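Local atomic coordinates of adenosine kinase, putative (Trypanosoma brucei, PDB entry 3OTX), a protein that probably catalyses the ATP-dependent phosphorylation of adenosine to AMP, the one-step salvage route to this nucleotide, and belongs to the PfkB carbohydrate kinase family. Residues I196-P201 with K229-M234; E243-R248 with V263-D268; I269-L274 with V280-V285. The protein carries 1 engineered substitution. All coordinates share one frame; numbering follows the deposited sequence. Where two conformers were deposited one is given.

Contact 1: residues I196-P201 with K229-M234; sequences INLSAP and KEFANM
Two separate van der Waals contacts join the turn after strand 193-197 to helix 225-235: Leu198 meets Phe231, and Pro201 meets Glu230. In the first, the CD1 methyl of Leu198 comes within 3.6 Å of CD1 of Phe231 and lies about 4.0 Å from CB of the same residue, so a single branch of the leucine does the touching. The methyl comes at the phenyl ring obliquely, and the two side chains cross at about a right angle. The ring reaches this methyl because CG of Phe231 stands anti to the backbone N (chi1 -167°). From within its own helix Met234 lays CE over one face of the ring, 3.6 Å above the plane and displaced toward the rim.

The second touch pairs the proline ring with the aliphatic part of an acid. CB of Pro201 faces CG of Glu230 at 3.8 Å, and the same CG lies 3.7 Å from the carbonyl O of Pro201. A bend at chi2 (68°) brings the carboxylate of Glu230 alongside Pro201, OE1 3.7 Å from its CB.

Polar bonds shape the turn that carries both residues. Ala200 N bonds to Leu198 O at 2.8 Å across Ser199, whose positive phi makes this a classic gamma turn, and Ser199 N makes a weak bond to Asn197 OD1. Ser199 OG is bonded to the backbone N of Phe171, an adenosine-binding residue.

Ile196, and Leu198 just after the strand, form backbone bonds with strand 220-224, which leads directly into helix 225-235. These parallel strands, joined through helices, belong to the alpha/beta core of the ribokinase-like fold. Met204 of helix 201-206 packs on Leu198, Glu230 and Met234, while Val253 touches Phe231 from the loop after helix 242-251.

Contact 2: residues E243-R248 with V263-D268; sequences EEIARR and VVFTRD. With AP5 (bis(adenosine)-5'-pentaphosphate), chain C.
Val263 opens the contact by directing CG1 at the methyl of Ala246: Val263 CG1 lies 4.0 Å from Ala246 CB, while CG2 of the valine lies against the carbonyl O of the same alanine. Val264 turns to the other face of the sheet, toward Thr272. Phe265 returns to the helix and carries most of the packing. Its CE2 lies 3.8 Å from Ala246 CB and equally far from Ile245 CG2, which approaches obliquely. The backbone N of Ala246 sits at the ring edge, near its plane, 3.6 Å from CE2. With CG anti to the carbonyl carbon, chi1 -67° swings the ring back toward Val263, whose CG1 rests 3.4 Å above one face of the Phe265 ring, offset toward the rim.

Thr266 leaves the helix behind and donates from OG1 to O2A of the bound bis(adenosine)-5'-pentaphosphate at 2.8 Å. Arg267 starts toward the helix, but its NE bonds to Ser271 O. Asp268 N completes the grip on O2A at 3.0 Å, with an N-H...O angle of 160°, and Asp268 OD2 forms a salt bridge with Arg225.

The strand thus has two chemistries: alternate hydrophobic residues seat it under an antiparallel helix whose charged side, the Glu244-Arg247-Arg248 salt-bridge network, faces away, and its C-terminal end holds one alpha-phosphate oxygen with two donors, which would be expected to stabilise its negative charge.

Contact 3: residues I269-L274 with V280-V285; sequences IESTVL and VETVPV. With AP5 (bis(adenosine)-5'-pentaphosphate), chain C.
Thr272 and Val283 form a hydrogen-bonded antiparallel pair: Val283 N gives a 2.7 Å bond to Thr272 O, and Thr272 N returns one of 2.9 Å to Val283 O. Leu274 and Glu281 repeat the pairing, with Glu281 N 2.8 Å from Leu274 O. Between them, Val273 and Thr282 are a non-hydrogen-bonded pair. Val273 CG1 also touches Val280 CG1 at 3.9 Å. Ser271 OG packs at 3.2 Å against Thr282 CB.

On the Ile269 side of Ser271, toward Val285, water takes over from direct pairing. One water accepts from Val285 N and donates to Ile269 O; another donates to both Ile269 O and Val285 O. Val285 CG2 packs on Glu270 O, and its CG1 lies 3.6 Å from the ribose hydroxyl O2F of the inhibitor. Ile269 CG2 lies over the adenine ring, 3.3 Å from its N1A.

Farther out, His325 bonds Thr272 OG1, Arg225 pairs with Glu270, and Arg318 pairs with Glu281. The arrangement is a beta hairpin at the edge of the large sheet, its open end lining the ADP side of the ligand pocket in this ribokinase-like fold.

In the fold
From the N terminus the chain first closes contact 1, which brings the end of strand 193-197 to helix 225-235 across two intervening helices and strand 220-224. Contact 2 follows, folding helix 242-251 back on strand 262-267, and contact 3 closes the short hairpin 270-283. The three stand in series; none nests within or crosses another. All reach the same ten-stranded sheet, at progressively more peripheral strands. Contacts 1 and 2 meet where Ala232 packs on Ile245 CD1, joining consecutive helices. Contacts 2 and 3 meet through neighbouring strands 262-267 and 270-276, with Phe265 O probably hydrogen-bonded to Val273 N, and both touch the bound inhibitor.

Contact 1: residues I196-P201 with K229-M234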
loop_
_atom_site.group_PDB
_atom_site.type_symbol
_atom_site.label_atom_id
_atom_site.label_comp_id
_atom_site.label_asym_id
_atom_site.label_seq_id
_atom_site.Cartn_x
_atom_site.Cartn_y
_atom_site.Cartn_z
ATOM N N ILE A 196 -5.305 -4.785 5.634
ATOM C CA ILE A 196 -5.277 -3.397 5.166
ATOM C C ILE A 196 -4.039 -2.697 5.674
ATOM O O ILE A 196 -3.495 -3.070 6.738
ATOM C CB ILE A 196 -6.498 -2.585 5.627
ATOM C CG1 ILE A 196 -6.673 -2.617 7.149
ATOM C CG2 ILE A 196 -7.728 -3.049 4.949
ATOM C CD1 ILE A 196 -7.911 -1.901 7.606
ATOM N N ASN A 197 -3.574 -1.702 4.930
ATOM C CA ASN A 197 -2.579 -0.768 5.428
ATOM C C ASN A 197 -3.304 0.532 5.734
ATOM O O ASN A 197 -4.211 0.885 5.018
ATOM C CB ASN A 197 -1.494 -0.578 4.357
ATOM C CG ASN A 197 -0.479 0.504 4.712
ATOM O OD1 ASN A 197 -0.334 1.466 3.983
ATOM N ND2 ASN A 197 0.207 0.346 5.826
ATOM N N LEU A 198 -2.871 1.255 6.756
ATOM C CA LEU A 198 -3.498 2.535 7.070
ATOM C C LEU A 198 -3.187 3.658 6.079
ATOM O O LEU A 198 -3.918 4.650 6.032
ATOM C CB LEU A 198 -3.154 2.941 8.506
ATOM C CG LEU A 198 -3.685 1.993 9.593
ATOM C CD1 LEU A 198 -3.449 2.616 10.972
ATOM C CD2 LEU A 198 -5.194 1.712 9.364
ATOM N N SER A 199 -2.093 3.500 5.318
ATOM C CA SER A 199 -1.707 4.371 4.154
ATOM C C SER A 199 -1.279 5.796 4.441
ATOM O O SER A 199 -0.249 6.243 3.919
ATOM C CB SER A 199 -2.800 4.410 3.080
ATOM O OG SER A 199 -3.014 3.133 2.483
ATOM N N ALA A 200 -2.074 6.543 5.190
ATOM C CA ALA A 200 -1.748 7.945 5.448
ATOM C C ALA A 200 -2.534 8.474 6.605
ATOM O O ALA A 200 -3.694 8.105 6.789
ATOM C CB ALA A 200 -2.036 8.802 4.176
ATOM N N PRO A 201 -1.937 9.394 7.374
ATOM C CA PRO A 201 -2.730 9.989 8.422
ATOM C C PRO A 201 -4.058 10.542 7.939
ATOM O O PRO A 201 -5.022 10.468 8.690
ATOM C CB PRO A 201 -1.821 11.103 8.968
ATOM C CG PRO A 201 -0.438 10.530 8.773
ATOM C CD PRO A 201 -0.509 9.783 7.445
ATOM N N LYS A 229 0.218 6.438 15.489
ATOM C CA LYS A 229 -0.139 7.545 16.378
ATOM C C LYS A 229 -1.427 8.246 15.925
ATOM O O LYS A 229 -2.216 8.676 16.773
ATOM C CB LYS A 229 1.002 8.548 16.507
ATOM C CG LYS A 229 2.243 7.937 17.110
ATOM C CD LYS A 229 3.394 8.950 17.131
ATOM C CE LYS A 229 4.588 8.374 17.846
ATOM N NZ LYS A 229 5.804 9.170 17.658
ATOM N N GLU A 230 -1.626 8.357 14.615
ATOM C CA GLU A 230 -2.843 8.997 14.106
ATOM C C GLU A 230 -4.066 8.136 14.414
ATOM O O GLU A 230 -5.132 8.674 14.717
ATOM C CB GLU A 230 -2.742 9.311 12.621
ATOM C CG GLU A 230 -3.749 10.350 12.147
ATOM C CD GLU A 230 -3.456 11.729 12.709
ATOM O OE1 GLU A 230 -2.333 12.248 12.479
ATOM O OE2 GLU A 230 -4.347 12.284 13.375
ATOM N N PHE A 231 -3.893 6.816 14.329
ATOM C CA PHE A 231 -4.932 5.835 14.684
ATOM C C PHE A 231 -5.301 5.960 16.159
ATOM O O PHE A 231 -6.490 5.990 16.503
ATOM C CB PHE A 231 -4.446 4.415 14.360
ATOM C CG PHE A 231 -5.540 3.375 14.400
ATOM C CD1 PHE A 231 -6.257 3.063 13.255
ATOM C CD2 PHE A 231 -5.867 2.743 15.605
ATOM C CE1 PHE A 231 -7.281 2.100 13.284
ATOM C CE2 PHE A 231 -6.885 1.778 15.643
ATOM C CZ PHE A 231 -7.588 1.459 14.484
ATOM N N ALA A 232 -4.294 6.059 17.029
ATOM C CA ALA A 232 -4.529 6.378 18.444
ATOM C C ALA A 232 -5.338 7.656 18.614
ATOM O O ALA A 232 -6.293 7.663 19.392
ATOM C CB ALA A 232 -3.210 6.452 19.230
ATOM N N ASN A 233 -4.993 8.721 17.878
ATOM C CA ASN A 233 -5.714 10.005 17.941
ATOM C C ASN A 233 -7.186 9.838 17.530
ATOM O O ASN A 233 -8.094 10.360 18.195
ATOM C CB ASN A 233 -5.044 11.067 17.049
ATOM C CG ASN A 233 -3.680 11.526 17.574
ATOM O OD1 ASN A 233 -3.289 11.220 18.700
ATOM N ND2 ASN A 233 -2.955 12.277 16.747
ATOM N N MET A 234 -7.402 9.114 16.428
ATOM C CA MET A 234 -8.738 8.804 15.918
ATOM C C MET A 234 -9.567 8.059 16.966
ATOM O O MET A 234 -10.744 8.360 17.176
ATOM C CB MET A 234 -8.618 7.953 14.654
ATOM C CG MET A 234 -9.951 7.626 14.024
ATOM S SD MET A 234 -9.830 6.418 12.746
ATOM C CE MET A 234 -9.512 4.926 13.708
#

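Contact 2: residues E243-R248 with V263-D268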
loop_
_atom_site.group_PDB
_atom_site.type_symbol
_atom_site.label_atom_id
_atom_site.label_comp_id
_atom_site.label_asym_id
_atom_site.label_seq_id
_atom_site.Cartn_x
_atom_site.Cartn_y
_atom_site.Cartn_z
ATOM N N GLU A 243 3.886 0.225 20.922
ATOM C CA GLU A 243 3.561 -1.095 21.453
ATOM C C GLU A 243 2.152 -1.084 22.054
ATOM O O GLU A 243 1.375 -1.992 21.794
ATOM C CB GLU A 243 4.592 -1.563 22.481
ATOM C CG GLU A 243 5.883 -2.013 21.805
ATOM C CD GLU A 243 6.857 -2.658 22.780
ATOM O OE1 GLU A 243 6.416 -3.326 23.741
ATOM O OE2 GLU A 243 8.073 -2.490 22.573
ATOM N N GLU A 244 1.828 -0.054 22.821
ATOM C CA GLU A 244 0.503 0.031 23.474
ATOM C C GLU A 244 -0.600 0.222 22.431
ATOM O O GLU A 244 -1.652 -0.399 22.510
ATOM C CB GLU A 244 0.484 1.148 24.539
ATOM C CG GLU A 244 -0.854 1.348 25.251
ATOM C CD GLU A 244 -1.312 0.112 26.023
ATOM O OE1 GLU A 244 -0.486 -0.787 26.297
ATOM O OE2 GLU A 244 -2.519 0.044 26.323
ATOM N N ILE A 245 -0.343 1.056 21.426
ATOM C CA ILE A 245 -1.312 1.239 20.336
ATOM C C ILE A 245 -1.596 -0.087 19.644
ATOM O O ILE A 245 -2.760 -0.422 19.376
ATOM C CB ILE A 245 -0.848 2.341 19.345
ATOM C CG1 ILE A 245 -0.684 3.668 20.098
ATOM C CG2 ILE A 245 -1.852 2.523 18.197
ATOM C CD1 ILE A 245 0.093 4.749 19.318
ATOM N N ALA A 246 -0.546 -0.852 19.355
ATOM C CA ALA A 246 -0.701 -2.180 18.756
ATOM C C ALA A 246 -1.520 -3.140 19.646
ATOM O O ALA A 246 -2.439 -3.802 19.147
ATOM C CB ALA A 246 0.663 -2.786 18.370
ATOM N N ARG A 247 -1.205 -3.188 20.946
ATOM C CA ARG A 247 -1.941 -4.001 21.918
ATOM C C ARG A 247 -3.424 -3.671 21.844
ATOM O O ARG A 247 -4.280 -4.569 21.750
ATOM C CB ARG A 247 -1.396 -3.690 23.327
ATOM C CG ARG A 247 -1.896 -4.556 24.464
ATOM C CD ARG A 247 -1.022 -4.290 25.706
ATOM N NE ARG A 247 0.285 -4.945 25.594
ATOM C CZ ARG A 247 1.475 -4.338 25.575
ATOM N NH1 ARG A 247 1.599 -3.013 25.683
ATOM N NH2 ARG A 247 2.565 -5.081 25.460
ATOM N N ARG A 248 -3.734 -2.383 21.893
ATOM C CA ARG A 248 -5.136 -1.950 21.880
ATOM C C ARG A 248 -5.822 -2.206 20.507
ATOM O O ARG A 248 -7.029 -2.471 20.442
ATOM C CB ARG A 248 -5.261 -0.481 22.273
ATOM C CG ARG A 248 -4.760 -0.123 23.646
ATOM C CD ARG A 248 -4.973 1.344 23.906
ATOM N NE ARG A 248 -4.322 1.777 25.138
ATOM C CZ ARG A 248 -4.499 2.960 25.710
ATOM N NH1 ARG A 248 -5.325 3.848 25.164
ATOM N NH2 ARG A 248 -3.861 3.255 26.835
ATOM N N VAL A 263 -1.454 -6.983 14.364
ATOM C CA VAL A 263 -1.145 -5.595 14.085
ATOM C C VAL A 263 0.364 -5.486 13.892
ATOM O O VAL A 263 1.140 -6.016 14.697
ATOM C CB VAL A 263 -1.658 -4.674 15.211
ATOM C CG1 VAL A 263 -1.367 -3.220 14.936
ATOM C CG2 VAL A 263 -3.200 -4.843 15.413
ATOM N N VAL A 264 0.778 -4.806 12.822
ATOM C CA VAL A 264 2.198 -4.677 12.482
ATOM C C VAL A 264 2.481 -3.201 12.241
ATOM O O VAL A 264 1.931 -2.630 11.302
ATOM C CB VAL A 264 2.505 -5.426 11.166
ATOM C CG1 VAL A 264 3.997 -5.300 10.795
ATOM C CG2 VAL A 264 2.105 -6.908 11.258
ATOM N N PHE A 265 3.336 -2.588 13.054
ATOM C CA PHE A 265 3.686 -1.169 12.898
ATOM C C PHE A 265 5.194 -1.057 12.703
ATOM O O PHE A 265 5.981 -1.408 13.600
ATOM C CB PHE A 265 3.311 -0.340 14.143
ATOM C CG PHE A 265 1.843 -0.205 14.393
ATOM C CD1 PHE A 265 0.941 -0.115 13.333
ATOM C CD2 PHE A 265 1.368 -0.112 15.714
ATOM C CE1 PHE A 265 -0.430 0.051 13.578
ATOM C CE2 PHE A 265 0.002 0.054 15.965
ATOM C CZ PHE A 265 -0.881 0.124 14.884
ATOM N N THR A 266 5.584 -0.564 11.536
ATOM C CA THR A 266 6.989 -0.377 11.217
ATOM C C THR A 266 7.483 0.951 11.781
ATOM O O THR A 266 6.700 1.899 11.980
ATOM C CB THR A 266 7.264 -0.443 9.701
ATOM O OG1 THR A 266 6.524 0.595 9.039
ATOM C CG2 THR A 266 6.817 -1.785 9.124
ATOM N N ARG A 267 8.801 0.998 12.028
ATOM C CA ARG A 267 9.397 2.127 12.715
ATOM C C ARG A 267 10.712 2.583 12.093
ATOM O O ARG A 267 11.611 3.000 12.803
ATOM C CB ARG A 267 9.554 1.843 14.221
ATOM C CG ARG A 267 8.179 1.640 14.917
ATOM C CD ARG A 267 8.338 1.830 16.404
ATOM N NE ARG A 267 9.178 0.765 16.923
ATOM C CZ ARG A 267 9.274 0.489 18.218
ATOM N NH1 ARG A 267 8.602 1.224 19.102
ATOM N NH2 ARG A 267 10.043 -0.510 18.632
ATOM N N ASP A 268 10.759 2.594 10.762
ATOM C CA ASP A 268 12.007 2.846 9.980
ATOM C C ASP A 268 13.232 2.068 10.504
ATOM O O ASP A 268 13.230 0.829 10.390
ATOM C CB ASP A 268 12.312 4.350 9.723
ATOM C CG ASP A 268 12.319 5.188 10.982
ATOM O OD1 ASP A 268 13.392 5.365 11.587
ATOM O OD2 ASP A 268 11.221 5.646 11.374
HETATM P PA AP5 C . 9.146 2.789 7.421
HETATM O O1A AP5 C . 9.940 4.089 7.352
HETATM O O2A AP5 C . 8.525 2.514 8.775
HETATM O O3A AP5 C . 7.946 2.715 6.349
HETATM P PB AP5 C . 6.982 3.926 5.890
HETATM O O1B AP5 C . 6.979 5.063 6.863
HETATM O O2B AP5 C . 5.671 3.309 5.544
HETATM O O3B AP5 C . 7.760 4.356 4.569
HETATM P PG AP5 C . 7.760 5.680 3.685
HETATM O O1G AP5 C . 9.079 5.725 2.978
HETATM O O2G AP5 C . 7.596 6.966 4.465
HETATM O O3G AP5 C . 6.634 5.325 2.678
HETATM P PD AP5 C . 6.023 6.174 1.445
HETATM O O1D AP5 C . 6.664 7.537 1.255
HETATM O O2D AP5 C . 4.532 6.099 1.622
HETATM O O3D AP5 C . 6.520 5.283 0.200
HETATM P PE AP5 C . 5.758 3.999 -0.413
HETATM O O1E AP5 C . 5.182 3.175 0.703
HETATM O O2E AP5 C . 6.683 3.303 -1.408
HETATM O O5F AP5 C . 10.110 1.613 6.911
HETATM C C5F AP5 C . 9.603 0.296 6.693
HETATM C C4F AP5 C . 10.746 -0.687 6.782
HETATM O O4F AP5 C . 11.792 -0.304 5.879
HETATM C C3F AP5 C . 11.453 -0.722 8.134
HETATM O O3F AP5 C . 10.795 -1.622 8.992
HETATM C C2F AP5 C . 12.861 -1.105 7.779
HETATM O O2F AP5 C . 12.944 -2.496 7.594
HETATM C C1F AP5 C . 13.052 -0.445 6.410
HETATM N N9A AP5 C . 13.657 0.916 6.485
HETATM C C8A AP5 C . 13.012 2.133 6.244
HETATM N N7A AP5 C . 13.932 3.124 6.397
HETATM C C5A AP5 C . 15.127 2.567 6.708
HETATM C C6A AP5 C . 16.387 3.079 6.926
HETATM N N6A AP5 C . 16.662 4.374 6.755
HETATM N N1A AP5 C . 17.414 2.212 7.211
HETATM C C2A AP5 C . 17.226 0.840 7.260
HETATM N N3A AP5 C . 15.962 0.340 7.027
HETATM C C4A AP5 C . 14.946 1.176 6.736
HETATM O O5J AP5 C . 4.505 4.653 -1.214
HETATM C C5J AP5 C . 4.746 5.534 -2.297
HETATM C C4J AP5 C . 3.590 5.297 -3.254
HETATM O O4J AP5 C . 2.371 5.843 -2.722
HETATM C C3J AP5 C . 3.739 6.026 -4.594
HETATM O O3J AP5 C . 4.101 5.055 -5.576
HETATM C C2J AP5 C . 2.365 6.668 -4.847
HETATM O O2J AP5 C . 1.863 6.442 -6.158
HETATM C C1J AP5 C . 1.503 5.980 -3.817
HETATM N N9B AP5 C . 0.302 6.744 -3.448
HETATM C C8B AP5 C . 0.300 8.011 -2.931
HETATM N N7B AP5 C . -1.000 8.371 -2.772
HETATM C C5B AP5 C . -1.803 7.339 -3.182
HETATM C C6B AP5 C . -3.192 7.170 -3.224
HETATM N N6B AP5 C . -4.073 8.132 -2.907
HETATM N N1B AP5 C . -3.636 5.983 -3.741
HETATM C C2B AP5 C . -2.819 4.939 -4.107
HETATM N N3B AP5 C . -1.451 5.123 -4.107
HETATM C C4B AP5 C . -0.971 6.303 -3.610
#

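Contact 3: residues I269-L274 with V280-V285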
loop_
_atom_site.group_PDB
_atom_site.type_symbol
_atom_site.label_atom_id
_atom_site.label_comp_id
_atom_site.label_asym_id
_atom_site.label_seq_id
_atom_site.Cartn_x
_atom_site.Cartn_y
_atom_site.Cartn_z
ATOM N N ILE A 269 14.221 2.732 11.130
ATOM C CA ILE A 269 15.425 2.010 11.615
ATOM C C ILE A 269 15.154 1.322 12.968
ATOM O O ILE A 269 15.904 0.442 13.385
ATOM C CB ILE A 269 16.679 2.869 11.666
ATOM C CG1 ILE A 269 16.502 4.028 12.609
ATOM C CG2 ILE A 269 17.055 3.349 10.253
ATOM C CD1 ILE A 269 17.841 4.634 13.042
ATOM N N GLU A 270 14.062 1.701 13.635
ATOM C CA GLU A 270 13.757 1.064 14.906
ATOM C C GLU A 270 12.942 -0.192 14.667
ATOM O O GLU A 270 12.396 -0.421 13.588
ATOM C CB GLU A 270 13.022 1.999 15.884
ATOM C CG GLU A 270 13.876 3.125 16.385
ATOM C CD GLU A 270 13.143 3.952 17.428
ATOM O OE1 GLU A 270 12.204 4.683 17.043
ATOM O OE2 GLU A 270 13.491 3.857 18.618
ATOM N N SER A 271 12.812 -1.004 15.713
ATOM C CA SER A 271 12.170 -2.304 15.509
ATOM C C SER A 271 10.683 -2.245 15.104
ATOM O O SER A 271 9.950 -1.312 15.448
ATOM C CB SER A 271 12.364 -3.193 16.747
ATOM O OG SER A 271 11.639 -2.659 17.834
ATOM N N THR A 272 10.271 -3.237 14.324
ATOM C CA THR A 272 8.907 -3.377 13.919
ATOM C C THR A 272 8.113 -3.993 15.074
ATOM O O THR A 272 8.556 -4.956 15.708
ATOM C CB THR A 272 8.791 -4.255 12.665
ATOM O OG1 THR A 272 9.292 -3.518 11.542
ATOM C CG2 THR A 272 7.331 -4.630 12.376
ATOM N N VAL A 273 6.959 -3.405 15.337
ATOM C CA VAL A 273 6.085 -3.848 16.449
ATOM C C VAL A 273 5.075 -4.861 15.882
ATOM O O VAL A 273 4.446 -4.608 14.867
ATOM C CB VAL A 273 5.377 -2.648 17.113
ATOM C CG1 VAL A 273 4.323 -3.094 18.156
ATOM C CG2 VAL A 273 6.376 -1.746 17.788
ATOM N N LEU A 274 5.015 -6.026 16.491
ATOM C CA LEU A 274 4.182 -7.125 16.021
ATOM C C LEU A 274 3.293 -7.556 17.182
ATOM O O LEU A 274 3.796 -8.000 18.204
ATOM C CB LEU A 274 5.059 -8.306 15.576
ATOM C CG LEU A 274 4.404 -9.628 15.157
ATOM C CD1 LEU A 274 3.455 -9.463 13.955
ATOM C CD2 LEU A 274 5.434 -10.727 14.832
ATOM N N VAL A 280 2.757 -8.803 22.535
ATOM C CA VAL A 280 3.428 -7.870 21.655
ATOM C C VAL A 280 4.912 -8.202 21.637
ATOM O O VAL A 280 5.512 -8.391 22.698
ATOM C CB VAL A 280 3.240 -6.424 22.145
ATOM C CG1 VAL A 280 3.941 -5.454 21.210
ATOM C CG2 VAL A 280 1.757 -6.082 22.241
ATOM N N GLU A 281 5.488 -8.270 20.435
ATOM C CA GLU A 281 6.920 -8.486 20.264
ATOM C C GLU A 281 7.481 -7.383 19.375
ATOM O O GLU A 281 6.744 -6.651 18.703
ATOM C CB GLU A 281 7.203 -9.792 19.532
ATOM C CG GLU A 281 6.467 -11.018 19.992
ATOM C CD GLU A 281 6.428 -12.064 18.893
ATOM O OE1 GLU A 281 7.492 -12.330 18.285
ATOM O OE2 GLU A 281 5.334 -12.607 18.629
ATOM N N THR A 282 8.802 -7.275 19.369
ATOM C CA THR A 282 9.465 -6.388 18.431
ATOM C C THR A 282 10.398 -7.216 17.561
ATOM O O THR A 282 11.026 -8.175 18.022
ATOM C CB THR A 282 10.231 -5.248 19.141
ATOM O OG1 THR A 282 11.086 -5.791 20.139
ATOM C CG2 THR A 282 9.261 -4.271 19.818
ATOM N N VAL A 283 10.453 -6.842 16.286
ATOM C CA VAL A 283 11.312 -7.496 15.324
ATOM C C VAL A 283 12.385 -6.503 14.859
ATOM O O VAL A 283 12.065 -5.526 14.167
ATOM C CB VAL A 283 10.493 -7.946 14.100
ATOM C CG1 VAL A 283 11.348 -8.731 13.129
ATOM C CG2 VAL A 283 9.268 -8.760 14.532
ATOM N N PRO A 284 13.657 -6.755 15.204
ATOM C CA PRO A 284 14.717 -5.784 14.870
ATOM C C PRO A 284 14.900 -5.603 13.384
ATOM O O PRO A 284 14.719 -6.537 12.591
ATOM C CB PRO A 284 15.975 -6.386 15.476
ATOM C CG PRO A 284 15.507 -7.348 16.504
ATOM C CD PRO A 284 14.139 -7.799 16.133
ATOM N N VAL A 285 15.242 -4.385 13.013
ATOM C CA VAL A 285 15.549 -4.080 11.621
ATOM C C VAL A 285 17.075 -4.198 11.478
ATOM O O VAL A 285 17.830 -3.571 12.248
ATOM C CB VAL A 285 15.079 -2.652 11.273
ATOM C CG1 VAL A 285 15.682 -2.190 9.945
ATOM C CG2 VAL A 285 13.577 -2.589 11.231
HETATM P PA AP5 C . 9.146 2.789 7.421
HETATM O O1A AP5 C . 9.940 4.089 7.352
HETATM O O2A AP5 C . 8.525 2.514 8.775
HETATM O O3A AP5 C . 7.946 2.715 6.349
HETATM P PB AP5 C . 6.982 3.926 5.890
HETATM O O1B AP5 C . 6.979 5.063 6.863
HETATM O O2B AP5 C . 5.671 3.309 5.544
HETATM O O3B AP5 C . 7.760 4.356 4.569
HETATM P PG AP5 C . 7.760 5.680 3.685
HETATM O O1G AP5 C . 9.079 5.725 2.978
HETATM O O2G AP5 C . 7.596 6.966 4.465
HETATM O O3G AP5 C . 6.634 5.325 2.678
HETATM P PD AP5 C . 6.023 6.174 1.445
HETATM O O1D AP5 C . 6.664 7.537 1.255
HETATM O O2D AP5 C . 4.532 6.099 1.622
HETATM O O3D AP5 C . 6.520 5.283 0.200
HETATM P PE AP5 C . 5.758 3.999 -0.413
HETATM O O1E AP5 C . 5.182 3.175 0.703
HETATM O O2E AP5 C . 6.683 3.303 -1.408
HETATM O O5F AP5 C . 10.110 1.613 6.911
HETATM C C5F AP5 C . 9.603 0.296 6.693
HETATM C C4F AP5 C . 10.746 -0.687 6.782
HETATM O O4F AP5 C . 11.792 -0.304 5.879
HETATM C C3F AP5 C . 11.453 -0.722 8.134
HETATM O O3F AP5 C . 10.795 -1.622 8.992
HETATM C C2F AP5 C . 12.861 -1.105 7.779
HETATM O O2F AP5 C . 12.944 -2.496 7.594
HETATM C C1F AP5 C . 13.052 -0.445 6.410
HETATM N N9A AP5 C . 13.657 0.916 6.485
HETATM C C8A AP5 C . 13.012 2.133 6.244
HETATM N N7A AP5 C . 13.932 3.124 6.397
HETATM C C5A AP5 C . 15.127 2.567 6.708
HETATM C C6A AP5 C . 16.387 3.079 6.926
HETATM N N6A AP5 C . 16.662 4.374 6.755
HETATM N N1A AP5 C . 17.414 2.212 7.211
HETATM C C2A AP5 C . 17.226 0.840 7.260
HETATM N N3A AP5 C . 15.962 0.340 7.027
HETATM C C4A AP5 C . 14.946 1.176 6.736
HETATM O O5J AP5 C . 4.505 4.653 -1.214
HETATM C C5J AP5 C . 4.746 5.534 -2.297
HETATM C C4J AP5 C . 3.590 5.297 -3.254
HETATM O O4J AP5 C . 2.371 5.843 -2.722
HETATM C C3J AP5 C . 3.739 6.026 -4.594
HETATM O O3J AP5 C . 4.101 5.055 -5.576
HETATM C C2J AP5 C . 2.365 6.668 -4.847
HETATM O O2J AP5 C . 1.863 6.442 -6.158
HETATM C C1J AP5 C . 1.503 5.980 -3.817
HETATM N N9B AP5 C . 0.302 6.744 -3.448
HETATM C C8B AP5 C . 0.300 8.011 -2.931
HETATM N N7B AP5 C . -1.000 8.371 -2.772
HETATM C C5B AP5 C . -1.803 7.339 -3.182
HETATM C C6B AP5 C . -3.192 7.170 -3.224
HETATM N N6B AP5 C . -4.073 8.132 -2.907
HETATM N N1B AP5 C . -3.636 5.983 -3.741
HETATM C C2B AP5 C . -2.819 4.939 -4.107
HETATM N N3B AP5 C . -1.451 5.123 -4.107
HETATM C C4B AP5 C . -0.971 6.303 -3.610
HETATM O O HOH W 1 15.603 -2.109 14.648
HETATM O O HOH W 2 18.074 -0.723 12.196
#